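PDB 4NQ0: HAT1-interacting factor 1 from Saccharomyces cerevisiae, which acts as a nuclear chaperone for histones H3 and H4 within the HAT-B complex, serving chromatin assembly and telomere silencing, and also binds H2A-H2B dimers. Local coordinates for residues F252-Y266 with V279-V293. Numbering follows the deposited sequence.
Sequences FSRAIHHYLKALGYY and VIQAEFLVCDALRWV
Helix 252-266 runs antiparallel to the helical part of 279-293, the short axes at 165° and 8.9 Å apart at closest approach, and I256 lies opposite V286. No direct hydrogen bond joins the two segments; apolar side chains make most of the interface. Y259 packs as a knob into the hole formed by A282, L285, V286 and A289. CB of L285 stands over the centre of the Y259 ring, 3.6 Å from its centroid, a CH-pi contact, while A289 CB meets the ring edge. With CG beside the backbone N (chi1 -69°), the ring lies across the L285 side chain and its hydroxyl bonds to D244 on helix 229-248. Were the ring cut back to an alanine, L285 CB would probably lose its aromatic face, a gap would open between the helices and D244 would be left without this hydroxyl. The same CH-pi device recurs at F252, where W292 CB sits over one face, 3.5 Å from the ring centroid. One turn after F252, I256 CG1 presses tightly on A289 CB at 3.3 Å, and I256 CD1 reaches L290 and V293. Toward the other end, L263 CD1 meets A282 CB, and L263 CD2 lies 3.5 Å from E283 CD, whose carboxylate pairs with R304. A water donates to both Y266 OH, also bonded to D237, and Q281 OE1. Such antiparallel helix packing is as in TPR-type arrays, consistent with this SHNi-TPR protein, here inside the region that binds H2A-H2B.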
ATOM      1  N   PHE A 252      -5.309  -7.725 -10.500  1.00 35.33           N
ATOM      2  CA  PHE A 252      -3.961  -8.222 -10.262  1.00 34.75           C
ATOM      3  C   PHE A 252      -2.856  -7.400 -10.920  1.00 33.47           C
ATOM      4  O   PHE A 252      -1.790  -7.261 -10.349  1.00 32.46           O
ATOM      5  CB  PHE A 252      -3.860  -9.687 -10.684  1.00 35.38           C
ATOM      6  CG  PHE A 252      -4.681 -10.613  -9.824  1.00 37.56           C
ATOM      7  CD1 PHE A 252      -4.202 -11.038  -8.591  1.00 39.23           C
ATOM      8  CD2 PHE A 252      -5.928 -11.050 -10.243  1.00 40.53           C
ATOM      9  CE1 PHE A 252      -4.949 -11.884  -7.787  1.00 40.93           C
ATOM     10  CE2 PHE A 252      -6.685 -11.893  -9.447  1.00 42.19           C
ATOM     11  CZ  PHE A 252      -6.194 -12.310  -8.214  1.00 42.19           C
ATOM     12  N   SER A 253      -3.115  -6.836 -12.097  1.00 33.17           N
ATOM     13  CA  SER A 253      -2.103  -6.019 -12.781  1.00 32.56           C
ATOM     14  C   SER A 253      -1.846  -4.724 -12.005  1.00 31.37           C
ATOM     15  O   SER A 253      -0.701  -4.322 -11.818  1.00 30.43           O
ATOM     16  CB  SER A 253      -2.524  -5.724 -14.227  1.00 33.40           C
ATOM     17  OG  SER A 253      -1.673  -4.762 -14.820  1.00 34.20           O
ATOM     18  N   ARG A 254      -2.918  -4.084 -11.548  1.00 30.84           N
ATOM     19  CA  ARG A 254      -2.791  -2.887 -10.723  1.00 30.19           C
ATOM     20  C   ARG A 254      -2.126  -3.220  -9.394  1.00 29.15           C
ATOM     21  O   ARG A 254      -1.264  -2.467  -8.921  1.00 28.46           O
ATOM     22  CB  ARG A 254      -4.152  -2.216 -10.507  1.00 31.06           C
ATOM     23  CG  ARG A 254      -4.614  -1.374 -11.713  1.00 33.17           C
ATOM     24  CD  ARG A 254      -6.071  -0.872 -11.606  1.00 36.68           C
ATOM     25  NE  ARG A 254      -6.334  -0.196 -10.334  1.00 40.46           N
ATOM     26  CZ  ARG A 254      -7.378   0.603 -10.095  1.00 43.92           C
ATOM     27  NH1 ARG A 254      -8.284   0.855 -11.039  1.00 46.41           N
ATOM     28  NH2 ARG A 254      -7.512   1.165  -8.899  1.00 44.96           N
ATOM     29  N   ALA A 255      -2.499  -4.355  -8.807  1.00 27.86           N
ATOM     30  CA  ALA A 255      -1.885  -4.806  -7.563  1.00 27.07           C
ATOM     31  C   ALA A 255      -0.382  -4.887  -7.697  1.00 26.21           C
ATOM     32  O   ALA A 255       0.346  -4.285  -6.902  1.00 25.98           O
ATOM     33  CB  ALA A 255      -2.433  -6.173  -7.130  1.00 27.19           C
ATOM     34  N   ILE A 256       0.082  -5.630  -8.700  1.00 25.27           N
ATOM     35  CA  ILE A 256       1.506  -5.894  -8.857  1.00 25.36           C
ATOM     36  C   ILE A 256       2.243  -4.577  -9.054  1.00 25.09           C
ATOM     37  O   ILE A 256       3.310  -4.367  -8.472  1.00 24.69           O
ATOM     38  CB  ILE A 256       1.805  -6.849 -10.039  1.00 25.87           C
ATOM     39  CG1 ILE A 256       1.160  -8.213  -9.805  1.00 26.05           C
ATOM     40  CG2 ILE A 256       3.303  -7.052 -10.176  1.00 26.21           C
ATOM     41  CD1 ILE A 256       1.044  -9.095 -11.066  1.00 29.24           C
ATOM     42  N   HIS A 257       1.651  -3.682  -9.843  1.00 25.11           N
ATOM     43  CA  HIS A 257       2.249  -2.382 -10.083  1.00 25.62           C
ATOM     44  C   HIS A 257       2.446  -1.604  -8.777  1.00 25.32           C
ATOM     45  O   HIS A 257       3.483  -0.965  -8.573  1.00 25.26           O
ATOM     46  CB  HIS A 257       1.404  -1.581 -11.070  1.00 26.38           C
ATOM     47  CG  HIS A 257       1.724  -0.124 -11.087  1.00 28.44           C
ATOM     48  ND1 HIS A 257       2.865   0.382 -11.678  1.00 30.71           N
ATOM     49  CD2 HIS A 257       1.063   0.940 -10.570  1.00 29.43           C
ATOM     50  CE1 HIS A 257       2.885   1.696 -11.533  1.00 31.01           C
ATOM     51  NE2 HIS A 257       1.804   2.059 -10.863  1.00 30.91           N
ATOM     52  N   HIS A 258       1.466  -1.672  -7.880  1.00 25.06           N
ATOM     53  CA  HIS A 258       1.581  -0.978  -6.590  1.00 24.62           C
ATOM     54  C   HIS A 258       2.564  -1.627  -5.631  1.00 24.20           C
ATOM     55  O   HIS A 258       3.308  -0.924  -4.941  1.00 23.69           O
ATOM     56  CB  HIS A 258       0.212  -0.765  -5.961  1.00 24.51           C
ATOM     57  CG  HIS A 258      -0.551   0.343  -6.607  1.00 26.07           C
ATOM     58  ND1 HIS A 258      -1.862   0.217  -7.014  1.00 28.20           N
ATOM     59  CD2 HIS A 258      -0.161   1.589  -6.971  1.00 26.14           C
ATOM     60  CE1 HIS A 258      -2.254   1.351  -7.573  1.00 29.44           C
ATOM     61  NE2 HIS A 258      -1.238   2.197  -7.564  1.00 27.64           N
ATOM     62  N   TYR A 259       2.587  -2.952  -5.587  1.00 23.98           N
ATOM     63  CA  TYR A 259       3.618  -3.667  -4.808  1.00 23.89           C
ATOM     64  C   TYR A 259       5.043  -3.296  -5.261  1.00 24.07           C
ATOM     65  O   TYR A 259       5.955  -3.112  -4.442  1.00 23.57           O
ATOM     66  CB  TYR A 259       3.435  -5.173  -4.918  1.00 24.09           C
ATOM     67  CG  TYR A 259       2.208  -5.756  -4.238  1.00 23.91           C
ATOM     68  CD1 TYR A 259       1.724  -5.251  -3.032  1.00 23.73           C
ATOM     69  CD2 TYR A 259       1.565  -6.858  -4.782  1.00 24.99           C
ATOM     70  CE1 TYR A 259       0.600  -5.806  -2.408  1.00 24.59           C
ATOM     71  CE2 TYR A 259       0.462  -7.429  -4.167  1.00 24.27           C
ATOM     72  CZ  TYR A 259      -0.016  -6.906  -2.978  1.00 25.20           C
ATOM     73  OH  TYR A 259      -1.107  -7.477  -2.371  1.00 26.27           O
ATOM     74  N   LEU A 260       5.230  -3.191  -6.574  1.00 24.50           N
ATOM     75  CA  LEU A 260       6.502  -2.734  -7.129  1.00 24.38           C
ATOM     76  C   LEU A 260       6.831  -1.291  -6.779  1.00 25.06           C
ATOM     77  O   LEU A 260       8.007  -0.960  -6.623  1.00 25.16           O
ATOM     78  CB  LEU A 260       6.521  -2.880  -8.648  1.00 24.20           C
ATOM     79  CG  LEU A 260       6.588  -4.320  -9.187  1.00 23.50           C
ATOM     80  CD1 LEU A 260       6.291  -4.289 -10.667  1.00 22.40           C
ATOM     81  CD2 LEU A 260       7.932  -4.970  -8.918  1.00 21.69           C
ATOM     82  N   LYS A 261       5.818  -0.434  -6.714  1.00 24.88           N
ATOM     83  CA  LYS A 261       6.016   0.949  -6.273  1.00 26.51           C
ATOM     84  C   LYS A 261       6.420   0.983  -4.803  1.00 26.20           C
ATOM     85  O   LYS A 261       7.306   1.741  -4.425  1.00 26.85           O
ATOM     86  CB  LYS A 261       4.746   1.795  -6.471  1.00 26.82           C
ATOM     87  CG  LYS A 261       4.415   2.096  -7.923  1.00 28.91           C
ATOM     88  CD  LYS A 261       4.906   3.462  -8.402  1.00 32.51           C
ATOM     89  CE  LYS A 261       4.144   4.595  -7.736  1.00 33.64           C
ATOM     90  NZ  LYS A 261       3.619   5.625  -8.672  1.00 34.97           N
ATOM     91  N   ALA A 262       5.779   0.154  -3.984  1.00 25.76           N
ATOM     92  CA  ALA A 262       6.094   0.090  -2.561  1.00 26.65           C
ATOM     93  C   ALA A 262       7.543  -0.342  -2.392  1.00 27.12           C
ATOM     94  O   ALA A 262       8.305   0.271  -1.656  1.00 27.75           O
ATOM     95  CB  ALA A 262       5.160  -0.885  -1.836  1.00 26.15           C
ATOM     96  N   LEU A 263       7.915  -1.386  -3.119  1.00 27.25           N
ATOM     97  CA  LEU A 263       9.265  -1.915  -3.095  1.00 28.09           C
ATOM     98  C   LEU A 263      10.280  -0.824  -3.447  1.00 28.44           C
ATOM     99  O   LEU A 263      11.279  -0.668  -2.762  1.00 29.40           O
ATOM    100  CB  LEU A 263       9.350  -3.113  -4.046  1.00 27.66           C
ATOM    101  CG  LEU A 263      10.588  -4.004  -4.067  1.00 29.71           C
ATOM    102  CD1 LEU A 263      10.795  -4.776  -2.761  1.00 29.61           C
ATOM    103  CD2 LEU A 263      10.461  -4.981  -5.248  1.00 29.41           C
ATOM    104  N   GLY A 264      10.019  -0.051  -4.492  1.00 29.03           N
ATOM    105  CA  GLY A 264      10.878   1.089  -4.826  1.00 29.77           C
ATOM    106  C   GLY A 264      11.036   2.099  -3.693  1.00 30.58           C
ATOM    107  O   GLY A 264      12.120   2.643  -3.486  1.00 31.88           O
ATOM    108  N   TYR A 265       9.959   2.363  -2.957  1.00 30.55           N
ATOM    109  CA  TYR A 265      10.015   3.315  -1.849  1.00 30.95           C
ATOM    110  C   TYR A 265      10.835   2.772  -0.683  1.00 31.44           C
ATOM    111  O   TYR A 265      11.638   3.491  -0.101  1.00 31.99           O
ATOM    112  CB  TYR A 265       8.607   3.723  -1.389  1.00 30.33           C
ATOM    113  CG  TYR A 265       8.074   4.910  -2.161  1.00 31.26           C
ATOM    114  CD1 TYR A 265       8.357   6.212  -1.753  1.00 30.59           C
ATOM    115  CD2 TYR A 265       7.313   4.738  -3.307  1.00 30.24           C
ATOM    116  CE1 TYR A 265       7.889   7.298  -2.456  1.00 31.24           C
ATOM    117  CE2 TYR A 265       6.843   5.825  -4.020  1.00 31.08           C
ATOM    118  CZ  TYR A 265       7.144   7.104  -3.586  1.00 31.45           C
ATOM    119  OH  TYR A 265       6.673   8.185  -4.269  1.00 32.11           O
ATOM    120  N   TYR A 266      10.648   1.500  -0.358  1.00 31.82           N
ATOM    121  CA  TYR A 266      11.412   0.892   0.730  1.00 32.61           C
ATOM    122  C   TYR A 266      12.906   0.894   0.414  1.00 34.11           C
ATOM    123  O   TYR A 266      13.735   0.990   1.307  1.00 35.33           O
ATOM    124  CB  TYR A 266      10.935  -0.536   0.983  1.00 31.94           C
ATOM    125  CG  TYR A 266       9.511  -0.666   1.492  1.00 30.26           C
ATOM    126  CD1 TYR A 266       8.991   0.223   2.420  1.00 29.25           C
ATOM    127  CD2 TYR A 266       8.705  -1.719   1.082  1.00 28.91           C
ATOM    128  CE1 TYR A 266       7.682   0.094   2.897  1.00 29.13           C
ATOM    129  CE2 TYR A 266       7.411  -1.857   1.558  1.00 29.03           C
ATOM    130  CZ  TYR A 266       6.908  -0.941   2.473  1.00 28.39           C
ATOM    131  OH  TYR A 266       5.635  -1.080   2.973  1.00 29.03           O
ATOM    132  N   VAL A 279      11.012  -4.979   2.431  1.00 34.44           N
ATOM    133  CA  VAL A 279      11.497  -5.284   1.093  1.00 33.64           C
ATOM    134  C   VAL A 279      11.120  -6.718   0.734  1.00 33.30           C
ATOM    135  O   VAL A 279      10.520  -6.962  -0.311  1.00 32.88           O
ATOM    136  CB  VAL A 279      13.020  -5.069   0.984  1.00 34.40           C
ATOM    137  CG1 VAL A 279      13.562  -5.638  -0.330  1.00 33.52           C
ATOM    138  CG2 VAL A 279      13.340  -3.582   1.097  1.00 34.22           C
ATOM    139  N   ILE A 280      11.450  -7.655   1.617  1.00 33.74           N
ATOM    140  CA  ILE A 280      11.190  -9.077   1.389  1.00 33.50           C
ATOM    141  C   ILE A 280       9.699  -9.332   1.241  1.00 33.30           C
ATOM    142  O   ILE A 280       9.269 -10.059   0.351  1.00 33.16           O
ATOM    143  CB  ILE A 280      11.726  -9.963   2.552  1.00 34.29           C
ATOM    144  CG1 ILE A 280      13.259  -9.889   2.658  1.00 34.22           C
ATOM    145  CG2 ILE A 280      11.290 -11.412   2.369  1.00 33.86           C
ATOM    146  CD1 ILE A 280      13.977 -10.377   1.449  1.00 34.55           C
ATOM    147  N   GLN A 281       8.909  -8.736   2.123  1.00 33.42           N
ATOM    148  CA  GLN A 281       7.454  -8.847   2.040  1.00 33.03           C
ATOM    149  C   GLN A 281       6.900  -8.375   0.682  1.00 31.85           C
ATOM    150  O   GLN A 281       6.071  -9.048   0.078  1.00 31.23           O
ATOM    151  CB  GLN A 281       6.803  -8.054   3.174  1.00 33.56           C
ATOM    152  CG  GLN A 281       5.287  -8.002   3.073  1.00 34.24           C
ATOM    153  CD  GLN A 281       4.641  -7.241   4.202  1.00 35.45           C
ATOM    154  OE1 GLN A 281       5.111  -6.175   4.611  1.00 35.61           O
ATOM    155  NE2 GLN A 281       3.533  -7.771   4.694  1.00 35.28           N
ATOM    156  N   ALA A 282       7.363  -7.218   0.218  1.00 31.18           N
ATOM    157  CA  ALA A 282       6.924  -6.647  -1.063  1.00 30.29           C
ATOM    158  C   ALA A 282       7.323  -7.525  -2.269  1.00 29.83           C
ATOM    159  O   ALA A 282       6.528  -7.726  -3.199  1.00 28.89           O
ATOM    160  CB  ALA A 282       7.481  -5.244  -1.226  1.00 29.70           C
ATOM    161  N   GLU A 283       8.545  -8.056  -2.243  1.00 30.19           N
ATOM    162  CA  GLU A 283       8.984  -9.001  -3.274  1.00 30.33           C
ATOM    163  C   GLU A 283       8.077 -10.210  -3.334  1.00 30.12           C
ATOM    164  O   GLU A 283       7.711 -10.647  -4.419  1.00 30.25           O
ATOM    165  CB  GLU A 283      10.411  -9.477  -3.038  1.00 30.95           C
ATOM    166  CG  GLU A 283      11.470  -8.390  -3.139  1.00 32.51           C
ATOM    167  CD  GLU A 283      11.942  -8.111  -4.557  1.00 34.92           C
ATOM    168  OE1 GLU A 283      11.274  -8.563  -5.523  1.00 34.80           O
ATOM    169  OE2 GLU A 283      12.992  -7.424  -4.687  1.00 36.03           O
ATOM    170  N   PHE A 284       7.695 -10.752  -2.180  1.00 30.46           N
ATOM    171  CA  PHE A 284       6.818 -11.934  -2.172  1.00 30.18           C
ATOM    172  C   PHE A 284       5.418 -11.599  -2.675  1.00 30.03           C
ATOM    173  O   PHE A 284       4.807 -12.386  -3.424  1.00 30.02           O
ATOM    174  CB  PHE A 284       6.738 -12.565  -0.780  1.00 30.97           C
ATOM    175  CG  PHE A 284       5.677 -13.627  -0.662  1.00 30.40           C
ATOM    176  CD1 PHE A 284       5.869 -14.882  -1.216  1.00 30.78           C
ATOM    177  CD2 PHE A 284       4.481 -13.359  -0.021  1.00 30.89           C
ATOM    178  CE1 PHE A 284       4.881 -15.857  -1.138  1.00 31.92           C
ATOM    179  CE2 PHE A 284       3.488 -14.328   0.077  1.00 32.04           C
ATOM    180  CZ  PHE A 284       3.691 -15.580  -0.486  1.00 32.94           C
ATOM    181  N   LEU A 285       4.890 -10.448  -2.258  1.00 29.59           N
ATOM    182  CA  LEU A 285       3.535 -10.058  -2.677  1.00 29.31           C
ATOM    183  C   LEU A 285       3.449  -9.865  -4.191  1.00 28.48           C
ATOM    184  O   LEU A 285       2.454 -10.231  -4.806  1.00 29.20           O
ATOM    185  CB  LEU A 285       3.071  -8.802  -1.926  1.00 29.05           C
ATOM    186  CG  LEU A 285       2.806  -8.971  -0.426  1.00 30.22           C
ATOM    187  CD1 LEU A 285       2.651  -7.601   0.257  1.00 30.89           C
ATOM    188  CD2 LEU A 285       1.579  -9.845  -0.153  1.00 29.83           C
ATOM    189  N   VAL A 286       4.494  -9.305  -4.782  1.00 28.26           N
ATOM    190  CA  VAL A 286       4.628  -9.225  -6.239  1.00 28.26           C
ATOM    191  C   VAL A 286       4.449 -10.600  -6.888  1.00 29.45           C
ATOM    192  O   VAL A 286       3.641 -10.753  -7.803  1.00 28.93           O
ATOM    193  CB  VAL A 286       5.992  -8.632  -6.643  1.00 28.45           C
ATOM    194  CG1 VAL A 286       6.312  -8.923  -8.125  1.00 28.25           C
ATOM    195  CG2 VAL A 286       6.028  -7.121  -6.353  1.00 26.83           C
ATOM    196  N   CYS A 287       5.181 -11.596  -6.388  1.00 30.13           N
ATOM    197  CA  CYS A 287       5.110 -12.961  -6.914  1.00 31.61           C
ATOM    198  C   CYS A 287       3.748 -13.606  -6.716  1.00 32.54           C
ATOM    199  O   CYS A 287       3.255 -14.312  -7.606  1.00 32.86           O
ATOM    200  CB  CYS A 287       6.192 -13.838  -6.271  1.00 31.79           C
ATOM    201  SG  CYS A 287       7.846 -13.268  -6.698  1.00 33.90           S
ATOM    202  N   ASP A 288       3.146 -13.371  -5.554  1.00 33.36           N
ATOM    203  CA  ASP A 288       1.852 -13.948  -5.249  1.00 35.02           C
ATOM    204  C   ASP A 288       0.757 -13.396  -6.171  1.00 35.14           C
ATOM    205  O   ASP A 288      -0.115 -14.138  -6.597  1.00 36.58           O
ATOM    206  CB  ASP A 288       1.467 -13.724  -3.785  1.00 35.68           C
ATOM    207  CG  ASP A 288       0.531 -14.803  -3.268  1.00 38.29           C
ATOM    208  OD1 ASP A 288       0.983 -15.957  -3.139  1.00 40.46           O
ATOM    209  OD2 ASP A 288      -0.648 -14.498  -2.997  1.00 42.57           O
ATOM    210  N   ALA A 289       0.807 -12.106  -6.472  1.00 34.46           N
ATOM    211  CA  ALA A 289      -0.125 -11.508  -7.415  1.00 34.80           C
ATOM    212  C   ALA A 289       0.200 -11.953  -8.843  1.00 35.22           C
ATOM    213  O   ALA A 289      -0.698 -12.262  -9.614  1.00 35.61           O
ATOM    214  CB  ALA A 289      -0.090  -9.997  -7.309  1.00 33.71           C
ATOM    215  N   LEU A 290       1.491 -12.001  -9.164  1.00 35.29           N
ATOM    216  CA  LEU A 290       1.981 -12.399 -10.480  1.00 35.88           C
ATOM    217  C   LEU A 290       1.499 -13.769 -10.935  1.00 37.18           C
ATOM    218  O   LEU A 290       1.310 -13.988 -12.130  1.00 37.35           O
ATOM    219  CB  LEU A 290       3.513 -12.364 -10.492  1.00 35.36           C
ATOM    220  CG  LEU A 290       4.304 -12.307 -11.794  1.00 35.62           C
ATOM    221  CD1 LEU A 290       3.735 -11.301 -12.777  1.00 34.30           C
ATOM    222  CD2 LEU A 290       5.768 -11.972 -11.463  1.00 34.78           C
ATOM    223  N   ARG A 291       1.282 -14.696 -10.006  1.00 38.40           N
ATOM    224  CA  ARG A 291       0.786 -16.018 -10.417  1.00 40.25           C
ATOM    225  C   ARG A 291      -0.611 -15.960 -11.046  1.00 41.14           C
ATOM    226  O   ARG A 291      -0.944 -16.803 -11.867  1.00 41.78           O
ATOM    227  CB  ARG A 291       0.853 -17.034  -9.274  1.00 40.76           C
ATOM    228  CG  ARG A 291      -0.053 -16.748  -8.115  1.00 42.90           C
ATOM    229  CD  ARG A 291       0.476 -17.374  -6.821  1.00 44.61           C
ATOM    230  NE  ARG A 291       0.080 -18.776  -6.727  1.00 46.96           N
ATOM    231  CZ  ARG A 291      -0.722 -19.293  -5.793  1.00 49.42           C
ATOM    232  NH1 ARG A 291      -1.216 -18.540  -4.813  1.00 50.16           N
ATOM    233  NH2 ARG A 291      -1.019 -20.586  -5.833  1.00 50.79           N
ATOM    234  N   TRP A 292      -1.398 -14.939 -10.711  1.00 41.77           N
ATOM    235  CA  TRP A 292      -2.766 -14.831 -11.207  1.00 43.25           C
ATOM    236  C   TRP A 292      -2.939 -13.941 -12.442  1.00 43.43           C
ATOM    237  O   TRP A 292      -4.031 -13.891 -13.016  1.00 44.60           O
ATOM    238  CB  TRP A 292      -3.675 -14.332 -10.083  1.00 43.66           C
ATOM    239  CG  TRP A 292      -3.549 -15.193  -8.882  1.00 45.26           C
ATOM    240  CD1 TRP A 292      -3.005 -14.851  -7.678  1.00 45.63           C
ATOM    241  CD2 TRP A 292      -3.916 -16.572  -8.786  1.00 47.29           C
ATOM    242  NE1 TRP A 292      -3.029 -15.934  -6.825  1.00 47.04           N
ATOM    243  CE2 TRP A 292      -3.582 -17.003  -7.481  1.00 47.39           C
ATOM    244  CE3 TRP A 292      -4.507 -17.485  -9.673  1.00 49.14           C
ATOM    245  CZ2 TRP A 292      -3.822 -18.304  -7.038  1.00 48.88           C
ATOM    246  CZ3 TRP A 292      -4.744 -18.783  -9.234  1.00 50.55           C
ATOM    247  CH2 TRP A 292      -4.402 -19.180  -7.923  1.00 50.26           C
ATOM    248  N   VAL A 293      -1.889 -13.235 -12.848  1.00 42.48           N
ATOM    249  CA  VAL A 293      -2.009 -12.315 -13.966  1.00 42.46           C
ATOM    250  C   VAL A 293      -1.787 -13.085 -15.270  1.00 43.03           C
ATOM    251  O   VAL A 293      -0.725 -13.667 -15.483  1.00 42.52           O
ATOM    252  CB  VAL A 293      -1.054 -11.100 -13.808  1.00 41.58           C
ATOM    253  CG1 VAL A 293       0.389 -11.519 -13.940  1.00 41.14           C
ATOM    254  CG2 VAL A 293      -1.402 -10.008 -14.819  1.00 42.47           C
TER
HETATM  255  O   HOH W   1       4.631  -3.246   4.674  1.00 35.13           O